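Local coordinates for protein anti-sigma-I factor RsgI2 (Clostridium thermocellum, PDB 4B9P) that probably senses cellulose outside the cell through this calcium-binding family 3 carbohydrate-binding module and, on binding polysaccharide, may release the sigma factor SigI2 that it probably holds in check, at residues E8-T17 against S138-W149; I65-V75 against Y87-A96. One frame throughout, in Å; residues are numbered along the deposited sequence.

Contact 1. Residues E8-T17 against S138-W149. With ZN (zinc ion), chain C.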
loop_
_atom_site.group_PDB
_atom_site.type_symbol
_atom_site.label_atom_id
_atom_site.label_comp_id
_atom_site.label_asym_id
_atom_site.label_seq_id
_atom_site.Cartn_x
_atom_site.Cartn_y
_atom_site.Cartn_z
ATOM N N GLU A 8 -6.653 12.842 -2.061
ATOM C CA GLU A 8 -6.250 12.308 -3.331
ATOM C C GLU A 8 -5.164 11.284 -3.044
ATOM O O GLU A 8 -4.314 11.518 -2.188
ATOM C CB GLU A 8 -5.719 13.420 -4.255
ATOM C CG GLU A 8 -5.302 12.904 -5.597
ATOM C CD GLU A 8 -4.929 14.010 -6.550
ATOM O OE1 GLU A 8 -5.861 14.617 -7.119
ATOM O OE2 GLU A 8 -3.726 14.276 -6.764
ATOM N N LEU A 9 -5.165 10.165 -3.765
ATOM C CA LEU A 9 -4.168 9.132 -3.568
ATOM C C LEU A 9 -3.421 8.982 -4.882
ATOM O O LEU A 9 -4.038 8.702 -5.921
ATOM C CB LEU A 9 -4.860 7.842 -3.155
ATOM C CG LEU A 9 -4.066 6.625 -2.707
ATOM C CD1 LEU A 9 -3.278 5.939 -3.847
ATOM C CD2 LEU A 9 -3.236 6.910 -1.473
ATOM N N GLN A 10 -2.098 9.174 -4.836
ATOM C CA GLN A 10 -1.230 8.931 -5.981
ATOM C C GLN A 10 -0.361 7.723 -5.689
ATOM O O GLN A 10 -0.023 7.470 -4.519
ATOM C CB GLN A 10 -0.372 10.141 -6.335
ATOM C CG GLN A 10 -1.196 11.339 -6.654
ATOM C CD GLN A 10 -0.347 12.499 -7.102
ATOM O OE1 GLN A 10 0.844 12.362 -7.268
ATOM N NE2 GLN A 10 -0.953 13.670 -7.268
ATOM N N ALA A 11 0.013 6.969 -6.713
ATOM C CA ALA A 11 0.824 5.772 -6.471
ATOM C C ALA A 11 1.539 5.368 -7.744
ATOM O O ALA A 11 1.172 5.790 -8.856
ATOM C CB ALA A 11 -0.066 4.629 -6.006
ATOM N N TYR A 12 2.546 4.531 -7.606
ATOM C CA TYR A 12 3.073 3.783 -8.714
ATOM C C TYR A 12 3.810 2.576 -8.153
ATOM O O TYR A 12 4.094 2.504 -6.950
ATOM C CB TYR A 12 3.996 4.635 -9.607
ATOM C CG TYR A 12 5.341 5.001 -9.052
ATOM C CD1 TYR A 12 5.468 5.995 -8.079
ATOM C CD2 TYR A 12 6.509 4.410 -9.541
ATOM C CE1 TYR A 12 6.722 6.372 -7.580
ATOM C CE2 TYR A 12 7.749 4.783 -9.053
ATOM C CZ TYR A 12 7.855 5.768 -8.090
ATOM O OH TYR A 12 9.103 6.132 -7.611
ATOM N N ASN A 13 4.127 1.625 -9.041
ATOM C CA ASN A 13 4.964 0.493 -8.686
ATOM C C ASN A 13 6.379 0.743 -9.134
ATOM O O ASN A 13 6.643 1.003 -10.288
ATOM C CB ASN A 13 4.386 -0.764 -9.327
ATOM C CG ASN A 13 3.130 -1.193 -8.657
ATOM O OD1 ASN A 13 2.035 -0.775 -9.016
ATOM N ND2 ASN A 13 3.264 -2.009 -7.629
ATOM N N HIS A 14 7.311 0.652 -8.191
ATOM C CA HIS A 14 8.703 0.932 -8.496
ATOM C C HIS A 14 9.382 -0.224 -9.210
ATOM O O HIS A 14 10.398 -0.018 -9.872
ATOM C CB HIS A 14 9.424 1.299 -7.194
ATOM C CG HIS A 14 10.822 1.792 -7.384
ATOM N ND1 HIS A 14 11.916 1.153 -6.841
ATOM C CD2 HIS A 14 11.310 2.896 -7.995
ATOM C CE1 HIS A 14 13.020 1.824 -7.133
ATOM N NE2 HIS A 14 12.679 2.891 -7.823
ATOM N N ILE A 15 8.830 -1.422 -9.060
ATOM C CA ILE A 15 9.225 -2.571 -9.855
ATOM C C ILE A 15 8.007 -3.022 -10.631
ATOM O O ILE A 15 6.961 -3.320 -10.012
ATOM C CB ILE A 15 9.713 -3.751 -8.978
ATOM C CG1 ILE A 15 10.971 -3.357 -8.208
ATOM C CG2 ILE A 15 9.955 -5.002 -9.824
ATOM C CD1 ILE A 15 11.404 -4.421 -7.270
ATOM N N ARG A 16 8.133 -3.072 -11.956
ATOM C CA ARG A 16 6.979 -3.375 -12.798
ATOM C C ARG A 16 7.120 -4.631 -13.629
ATOM O O ARG A 16 6.322 -4.878 -14.533
ATOM C CB ARG A 16 6.703 -2.174 -13.709
ATOM C CG ARG A 16 6.278 -0.967 -12.908
ATOM C CD ARG A 16 6.072 0.272 -13.704
ATOM N NE ARG A 16 7.256 0.760 -14.376
ATOM C CZ ARG A 16 8.263 1.443 -13.817
ATOM N NH1 ARG A 16 8.302 1.748 -12.525
ATOM N NH2 ARG A 16 9.244 1.863 -14.596
ATOM N N THR A 17 8.147 -5.425 -13.352
ATOM C CA THR A 17 8.320 -6.685 -14.030
ATOM C C THR A 17 7.168 -7.622 -13.692
ATOM O O THR A 17 6.592 -7.566 -12.600
ATOM C CB THR A 17 9.645 -7.337 -13.628
ATOM O OG1 THR A 17 9.722 -7.414 -12.208
ATOM C CG2 THR A 17 10.781 -6.508 -14.078
ATOM N N SER A 138 -4.280 -4.025 -7.560
ATOM C CA SER A 138 -3.756 -2.673 -7.407
ATOM C C SER A 138 -2.545 -2.352 -8.263
ATOM O O SER A 138 -2.125 -1.202 -8.282
ATOM C CB SER A 138 -3.424 -2.396 -5.933
ATOM O OG SER A 138 -4.589 -2.439 -5.126
ATOM N N PHE A 139 -1.976 -3.350 -8.948
ATOM C CA PHE A 139 -0.741 -3.141 -9.713
ATOM C C PHE A 139 -0.909 -2.224 -10.924
ATOM O O PHE A 139 -1.891 -2.330 -11.659
ATOM C CB PHE A 139 -0.241 -4.521 -10.161
ATOM C CG PHE A 139 1.004 -4.510 -10.989
ATOM C CD1 PHE A 139 2.210 -4.007 -10.469
ATOM C CD2 PHE A 139 0.990 -5.061 -12.261
ATOM C CE1 PHE A 139 3.386 -4.037 -11.224
ATOM C CE2 PHE A 139 2.167 -5.124 -13.007
ATOM C CZ PHE A 139 3.364 -4.602 -12.476
ATOM N N ASN A 140 0.066 -1.351 -11.129
ATOM C CA ASN A 140 0.147 -0.486 -12.293
ATOM C C ASN A 140 1.399 -0.864 -13.074
ATOM O O ASN A 140 2.500 -0.622 -12.627
ATOM C CB ASN A 140 0.240 0.966 -11.773
ATOM C CG ASN A 140 0.368 1.990 -12.877
ATOM O OD1 ASN A 140 0.747 1.688 -14.026
ATOM N ND2 ASN A 140 0.070 3.242 -12.531
ATOM N N ASN A 141 1.216 -1.493 -14.220
ATOM C CA ASN A 141 2.349 -1.989 -14.976
ATOM C C ASN A 141 3.120 -0.975 -15.788
ATOM O O ASN A 141 4.106 -1.354 -16.452
ATOM C CB ASN A 141 1.969 -3.200 -15.860
ATOM C CG ASN A 141 1.100 -2.841 -17.044
ATOM O OD1 ASN A 141 0.904 -1.679 -17.381
ATOM N ND2 ASN A 141 0.568 -3.866 -17.682
ATOM N N SER A 142 2.713 0.289 -15.739
ATOM C CA SER A 142 3.267 1.249 -16.673
ATOM C C SER A 142 3.943 2.439 -16.019
ATOM O O SER A 142 5.071 2.789 -16.371
ATOM C CB SER A 142 2.164 1.730 -17.617
ATOM O OG SER A 142 2.625 2.706 -18.535
ATOM N N SER A 143 3.246 3.087 -15.093
ATOM C CA SER A 143 3.737 4.371 -14.604
ATOM C C SER A 143 5.060 4.267 -13.887
ATOM O O SER A 143 5.256 3.416 -13.018
ATOM C CB SER A 143 2.731 5.008 -13.662
ATOM O OG SER A 143 1.461 5.083 -14.277
ATOM N N SER A 144 5.972 5.182 -14.196
ATOM C CA SER A 144 7.301 5.176 -13.589
ATOM C C SER A 144 7.447 6.251 -12.525
ATOM O O SER A 144 8.544 6.442 -11.969
ATOM C CB SER A 144 8.375 5.332 -14.655
ATOM O OG SER A 144 8.229 6.574 -15.326
ATOM N N ASP A 145 6.349 6.951 -12.240
ATOM C CA ASP A 145 6.312 7.931 -11.155
ATOM C C ASP A 145 4.851 8.073 -10.734
ATOM O O ASP A 145 3.955 7.503 -11.374
ATOM C CB ASP A 145 6.913 9.262 -11.622
ATOM C CG ASP A 145 7.381 10.142 -10.474
ATOM O OD1 ASP A 145 7.130 9.876 -9.282
ATOM O OD2 ASP A 145 8.009 11.162 -10.784
ATOM N N PHE A 146 4.585 8.827 -9.673
ATOM C CA PHE A 146 3.247 8.937 -9.096
ATOM C C PHE A 146 2.174 9.344 -10.103
ATOM O O PHE A 146 2.363 10.325 -10.848
ATOM C CB PHE A 146 3.267 9.961 -7.958
ATOM C CG PHE A 146 3.997 9.491 -6.761
ATOM C CD1 PHE A 146 3.454 8.477 -5.955
ATOM C CD2 PHE A 146 5.213 10.071 -6.398
ATOM C CE1 PHE A 146 4.126 8.019 -4.869
ATOM C CE2 PHE A 146 5.876 9.615 -5.293
ATOM C CZ PHE A 146 5.309 8.585 -4.512
ATOM N N VAL A 147 1.052 8.642 -10.092
ATOM C CA VAL A 147 -0.155 9.062 -10.802
ATOM C C VAL A 147 -1.330 8.896 -9.877
ATOM O O VAL A 147 -1.322 8.069 -8.984
ATOM C CB VAL A 147 -0.391 8.248 -12.122
ATOM C CG1 VAL A 147 0.775 8.368 -13.075
ATOM C CG2 VAL A 147 -0.681 6.745 -11.862
ATOM N N VAL A 148 -2.364 9.701 -10.064
ATOM C CA VAL A 148 -3.604 9.446 -9.330
ATOM C C VAL A 148 -4.099 8.033 -9.628
ATOM O O VAL A 148 -4.110 7.606 -10.781
ATOM C CB VAL A 148 -4.662 10.525 -9.716
ATOM C CG1 VAL A 148 -5.986 10.273 -9.018
ATOM C CG2 VAL A 148 -4.133 11.931 -9.316
ATOM N N TRP A 149 -4.438 7.262 -8.597
ATOM C CA TRP A 149 -4.664 5.827 -8.826
ATOM C C TRP A 149 -5.865 5.349 -8.040
ATOM O O TRP A 149 -5.875 5.377 -6.794
ATOM C CB TRP A 149 -3.411 5.041 -8.464
ATOM C CG TRP A 149 -3.442 3.626 -8.868
ATOM C CD1 TRP A 149 -3.349 2.527 -8.037
ATOM C CD2 TRP A 149 -3.496 3.140 -10.201
ATOM N NE1 TRP A 149 -3.358 1.375 -8.797
ATOM C CE2 TRP A 149 -3.437 1.722 -10.128
ATOM C CE3 TRP A 149 -3.579 3.758 -11.460
ATOM C CZ2 TRP A 149 -3.443 0.915 -11.280
ATOM C CZ3 TRP A 149 -3.611 2.943 -12.609
ATOM C CH2 TRP A 149 -3.566 1.541 -12.502
HETATM ZN ZN ZN C . 13.986 4.248 -8.367
HETATM O O HOH W 1 -0.279 3.348 -9.724
HETATM O O HOH W 2 10.448 7.496 -10.082
HETATM O O HOH W 3 3.393 1.879 -11.732
HETATM O O HOH W 4 -0.036 0.892 -8.107
HETATM O O HOH W 5 7.074 -0.399 -17.019
HETATM O O HOH W 6 10.145 3.686 -11.552
HETATM O O HOH W 7 12.608 5.840 -8.707
HETATM O O HOH W 8 14.391 3.592 -10.281
#

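Contact 2. Residues I65-V75 against Y87-A96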
loop_
_atom_site.group_PDB
_atom_site.type_symbol
_atom_site.label_atom_id
_atom_site.label_comp_id
_atom_site.label_asym_id
_atom_site.label_seq_id
_atom_site.Cartn_x
_atom_site.Cartn_y
_atom_site.Cartn_z
ATOM N N ILE A 65 7.359 11.359 6.817
ATOM C CA ILE A 65 7.116 11.551 8.262
ATOM C C ILE A 65 7.926 10.594 9.122
ATOM O O ILE A 65 7.795 10.593 10.344
ATOM C CB ILE A 65 5.622 11.514 8.629
ATOM C CG1 ILE A 65 5.004 10.128 8.430
ATOM C CG2 ILE A 65 4.877 12.577 7.824
ATOM C CD1 ILE A 65 3.568 10.015 8.958
ATOM N N THR A 66 8.814 9.862 8.449
ATOM C CA THR A 66 9.682 8.790 8.984
ATOM C C THR A 66 8.935 7.485 9.202
ATOM O O THR A 66 7.764 7.459 9.588
ATOM C CB THR A 66 10.558 9.170 10.205
ATOM O OG1 THR A 66 9.776 9.170 11.422
ATOM C CG2 THR A 66 11.289 10.513 9.980
ATOM N N SER A 67 9.650 6.391 8.983
ATOM C CA SER A 67 9.014 5.082 8.959
ATOM C C SER A 67 8.455 4.649 10.311
ATOM O O SER A 67 7.537 3.824 10.352
ATOM C CB SER A 67 9.999 4.057 8.397
ATOM O OG SER A 67 11.086 3.950 9.275
ATOM N N SER A 68 8.959 5.214 11.400
ATOM C CA SER A 68 8.469 4.831 12.702
ATOM C C SER A 68 7.043 5.275 12.951
ATOM O O SER A 68 6.439 4.789 13.884
ATOM C CB SER A 68 9.402 5.324 13.821
ATOM O OG SER A 68 9.781 6.672 13.578
ATOM N N LYS A 69 6.509 6.157 12.122
ATOM C CA LYS A 69 5.104 6.583 12.225
ATOM C C LYS A 69 4.147 5.772 11.345
ATOM O O LYS A 69 2.934 5.988 11.370
ATOM C CB LYS A 69 4.953 8.120 11.944
ATOM C CG LYS A 69 5.659 8.937 13.023
ATOM C CD LYS A 69 5.561 10.420 12.747
ATOM C CE LYS A 69 6.327 11.176 13.839
ATOM N NZ LYS A 69 6.150 12.625 13.723
ATOM N N ILE A 70 4.708 4.850 10.555
ATOM C CA ILE A 70 3.961 4.053 9.597
ATOM C C ILE A 70 3.782 2.648 10.139
ATOM O O ILE A 70 4.721 2.102 10.729
ATOM C CB ILE A 70 4.751 3.971 8.227
ATOM C CG1 ILE A 70 5.086 5.365 7.684
ATOM C CG2 ILE A 70 3.915 3.164 7.258
ATOM C CD1 ILE A 70 3.867 6.306 7.521
ATOM N N THR A 71 2.606 2.073 9.913
ATOM C CA THR A 71 2.370 0.660 10.196
ATOM C C THR A 71 2.008 -0.048 8.880
ATOM O O THR A 71 1.438 0.570 7.987
ATOM C CB THR A 71 1.229 0.455 11.222
ATOM O OG1 THR A 71 -0.025 0.816 10.646
ATOM C CG2 THR A 71 1.441 1.338 12.435
ATOM N N GLY A 72 2.335 -1.326 8.762
ATOM C CA GLY A 72 1.879 -2.086 7.620
ATOM C C GLY A 72 1.639 -3.504 8.045
ATOM O O GLY A 72 2.428 -4.063 8.822
ATOM N N THR A 73 0.590 -4.106 7.495
ATOM C CA THR A 73 0.224 -5.462 7.823
ATOM C C THR A 73 -0.141 -6.152 6.523
ATOM O O THR A 73 -0.759 -5.544 5.646
ATOM C CB THR A 73 -1.020 -5.461 8.751
ATOM O OG1 THR A 73 -0.871 -4.481 9.793
ATOM C CG2 THR A 73 -1.288 -6.877 9.333
ATOM N N VAL A 74 0.214 -7.433 6.399
ATOM C CA VAL A 74 -0.242 -8.237 5.305
ATOM C C VAL A 74 -1.479 -8.986 5.762
ATOM O O VAL A 74 -1.418 -9.711 6.763
ATOM C CB VAL A 74 0.879 -9.192 4.865
ATOM C CG1 VAL A 74 0.373 -10.166 3.799
ATOM C CG2 VAL A 74 2.146 -8.396 4.431
ATOM N N VAL A 75 -2.578 -8.852 5.021
ATOM C CA VAL A 75 -3.842 -9.464 5.420
ATOM C C VAL A 75 -4.310 -10.417 4.336
ATOM O O VAL A 75 -4.354 -10.058 3.172
ATOM C CB VAL A 75 -4.896 -8.366 5.622
ATOM C CG1 VAL A 75 -6.225 -8.978 6.074
ATOM C CG2 VAL A 75 -4.390 -7.314 6.639
ATOM N N TYR A 87 -4.319 -8.160 1.002
ATOM C CA TYR A 87 -3.989 -6.756 0.824
ATOM C C TYR A 87 -2.928 -6.391 1.841
ATOM O O TYR A 87 -2.828 -6.985 2.923
ATOM C CB TYR A 87 -5.192 -5.790 0.925
ATOM C CG TYR A 87 -6.047 -5.927 2.144
ATOM C CD1 TYR A 87 -5.748 -5.232 3.324
ATOM C CD2 TYR A 87 -7.181 -6.721 2.129
ATOM C CE1 TYR A 87 -6.597 -5.343 4.445
ATOM C CE2 TYR A 87 -8.019 -6.828 3.220
ATOM C CZ TYR A 87 -7.719 -6.141 4.380
ATOM O OH TYR A 87 -8.556 -6.278 5.460
ATOM N N VAL A 88 -2.109 -5.419 1.468
ATOM C CA VAL A 88 -1.254 -4.736 2.407
ATOM C C VAL A 88 -2.064 -3.592 2.969
ATOM O O VAL A 88 -2.582 -2.781 2.218
ATOM C CB VAL A 88 -0.019 -4.154 1.659
ATOM C CG1 VAL A 88 0.909 -3.490 2.658
ATOM C CG2 VAL A 88 0.688 -5.238 0.843
ATOM N N GLU A 89 -2.225 -3.549 4.288
ATOM C CA GLU A 89 -2.917 -2.430 4.899
ATOM C C GLU A 89 -1.878 -1.547 5.575
ATOM O O GLU A 89 -1.198 -1.974 6.520
ATOM C CB GLU A 89 -3.927 -2.910 5.937
ATOM C CG GLU A 89 -4.708 -1.758 6.496
ATOM C CD GLU A 89 -5.886 -2.186 7.321
ATOM O OE1 GLU A 89 -6.928 -2.526 6.739
ATOM O OE2 GLU A 89 -5.778 -2.145 8.552
ATOM N N ILE A 90 -1.767 -0.310 5.104
ATOM C CA ILE A 90 -0.826 0.658 5.629
ATOM C C ILE A 90 -1.622 1.594 6.516
ATOM O O ILE A 90 -2.713 2.040 6.162
ATOM C CB ILE A 90 -0.182 1.427 4.473
ATOM C CG1 ILE A 90 0.726 0.497 3.695
ATOM C CG2 ILE A 90 0.624 2.640 4.999
ATOM C CD1 ILE A 90 1.333 1.131 2.428
ATOM N N GLY A 91 -1.108 1.844 7.701
ATOM C CA GLY A 91 -1.752 2.742 8.627
ATOM C C GLY A 91 -0.700 3.595 9.290
ATOM O O GLY A 91 0.464 3.652 8.851
ATOM N N PHE A 92 -1.124 4.268 10.360
ATOM C CA PHE A 92 -0.275 5.250 11.013
ATOM C C PHE A 92 -0.400 5.064 12.503
ATOM O O PHE A 92 -1.461 4.679 13.016
ATOM C CB PHE A 92 -0.761 6.640 10.611
ATOM C CG PHE A 92 -0.677 6.868 9.136
ATOM C CD1 PHE A 92 0.478 7.340 8.565
ATOM C CD2 PHE A 92 -1.744 6.531 8.310
ATOM C CE1 PHE A 92 0.570 7.496 7.197
ATOM C CE2 PHE A 92 -1.638 6.697 6.942
ATOM C CZ PHE A 92 -0.493 7.165 6.404
ATOM N N THR A 93 0.656 5.382 13.238
ATOM C CA THR A 93 0.602 5.187 14.689
ATOM C C THR A 93 -0.249 6.266 15.347
ATOM O O THR A 93 -0.557 7.314 14.754
ATOM C CB THR A 93 1.979 5.221 15.299
ATOM O OG1 THR A 93 2.526 6.522 15.030
ATOM C CG2 THR A 93 2.861 4.103 14.734
ATOM N N ASN A 94 -0.608 6.013 16.601
ATOM C CA ASN A 94 -1.481 6.894 17.346
ATOM C C ASN A 94 -0.850 8.282 17.442
ATOM O O ASN A 94 -1.560 9.280 17.517
ATOM C CB ASN A 94 -1.731 6.300 18.732
ATOM C CG ASN A 94 -2.824 6.996 19.454
ATOM O OD1 ASN A 94 -3.906 7.188 18.899
ATOM N ND2 ASN A 94 -2.559 7.415 20.695
ATOM N N SER A 95 0.483 8.343 17.466
ATOM C CA SER A 95 1.226 9.584 17.605
ATOM C C SER A 95 1.730 10.150 16.254
ATOM O O SER A 95 2.559 11.053 16.223
ATOM C CB SER A 95 2.351 9.357 18.600
ATOM O OG SER A 95 1.851 9.307 19.952
ATOM N N ALA A 96 1.209 9.655 15.136
ATOM C CA ALA A 96 1.609 10.154 13.823
ATOM C C ALA A 96 1.151 11.586 13.550
ATOM O O ALA A 96 1.683 12.237 12.668
ATOM C CB ALA A 96 1.090 9.249 12.731
HETATM O O HOH W 9 5.215 6.331 15.957
HETATM O O HOH W 10 3.834 13.483 14.445
HETATM O O HOH W 11 -1.166 -1.361 9.246
HETATM O O HOH W 12 -2.008 1.554 12.384
#

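Contact 1. Residues E8-T17 against S138-W149
Tyr12 and Phe146 meet because their first torsions turn the two rings into each other: Tyr12 holds CG between its backbone N and carbonyl carbon (chi1 72°), whereas Phe146 sets CG anti to its own carbonyl carbon (chi1 -71°). The result is a T-shaped pair, the edge of Tyr12 pointing at the face of Phe146 with centroids 5.1 Å apart. It lies on one sheet of the beta sandwich of this family 3 carbohydrate-binding module, where short strand 147-148 pairs antiparallel with strand 8-13 as an outermost strand. Asp145 CA sits 3.6 Å from the centroid of the Tyr12 ring, a CH-pi contact almost straight over the face, and the Tyr12 hydroxyl is hydrogen-bonded to Arg26 NH1.

The strand pairing is brief. Ala11 N donates to Val147 O and Val147 N returns a bond to Ala11 O; Trp149 N then reaches Leu9 O. Beyond Tyr12 the partner chain loops out, and side chains replace the backbone pairing. Asn13 turns its amide toward Asn140, whose N gives a nearly straight bond of 2.9 Å to Asn13 OD1 from above the carbonyl plane, while Asn13 ND2 is held by Tyr46. A bridging water links the two segments, accepting from Asn13 N and donating to Asn140 O and Ser143 O. Asn140 OD1 accepts from Ser142 N, an Asx turn, and from Ser143 N, completing an Asx motif, both from the same face.

Just past the strand, His14 NE2 binds the zinc ion at 2.0 Å alongside two waters, while its ND1 is hydrogen-bonded to Gln24. Arg16 bends at chi3 and spreads its guanidinium against residues 143-144, with Ser144 CB 3.6 Å from NH2. Its NH1 turns back and binds Asn13 O at 2.9 Å, in the plane of both groups.

Contact 2. Residues I65-V75 against Y87-A96
The ring of Tyr87 carries Val75 on one face, with Val75 CB 3.9 Å from the ring centroid in a CH-pi contact, while Glu89 CB lies in plane at the ring's edge. Val75 and Tyr87 run side by side in the same direction, and CG1 of the valine reaches along the ring to within 3.6 Å of Tyr87 OH. Tyr87 takes the torsion that places CG between backbone N and carbonyl carbon (chi1 52°), which swings its ring over the neighbouring strand; the ring of Tyr47 also meets it, with the planes steeply inclined. At the other end, the Phe92 ring is approached obliquely by two isoleucine tips: Ile70 CD1 comes to 3.5 Å from Phe92 CE1, and Ile65 CD1 adds a looser contact.

These side chains belong to an antiparallel beta hairpin, strand 70-81 with strand 84-92, at the border of the second sheet of the sandwich. Ile70, Val74, Val88, Ile90 and Phe92 share the inner face, where Tyr58 and Ile107 of the other sheet meet some of them; Thr71, Thr73, Val75, Tyr87 and Glu89 share the outer one. Reciprocal backbone bonds join Thr71 with Gly91, Thr73 with Glu89 and Val75 with Tyr87, and Thr93 N extends the series to Lys69 O at 3.0 Å.

Across from Thr71 stands Gly91; set between backbone N and carbonyl carbon, Thr71 OG1 comes 3.3 Å from Gly91 CA. Water bonded to that hydroxyl also donates to Glu89 O, and a second water links it to Phe92 O. The Glu89 carboxylate forms a salt bridge with Arg45 of the next strand. Past the strands, Lys69 CB packs on Ala96 CB at 4.1 Å, and a type I turn from Thr93 to Ala96 carries the chain onward.

Contact 1 and contact 2 each lie at the border of a different sheet of the sandwich, on opposite sides of the chain's centre, with centres about 19 Å apart and nearest atoms about 7 Å apart. Neither is wholly core: both are partly buried. Along the chain, 65-75 with 87-96 is nested within the long loop closed by 8-17 and 138-149. Contact 2 joins neighbouring strands of a hairpin and relies on sustained backbone pairing, with an apolar inner face. Contact 1 brings together distant parts of the sequence, pairs only briefly, and depends more on an edge-to-face ring pair, side-chain amides and an arginine; waters bridge both contacts.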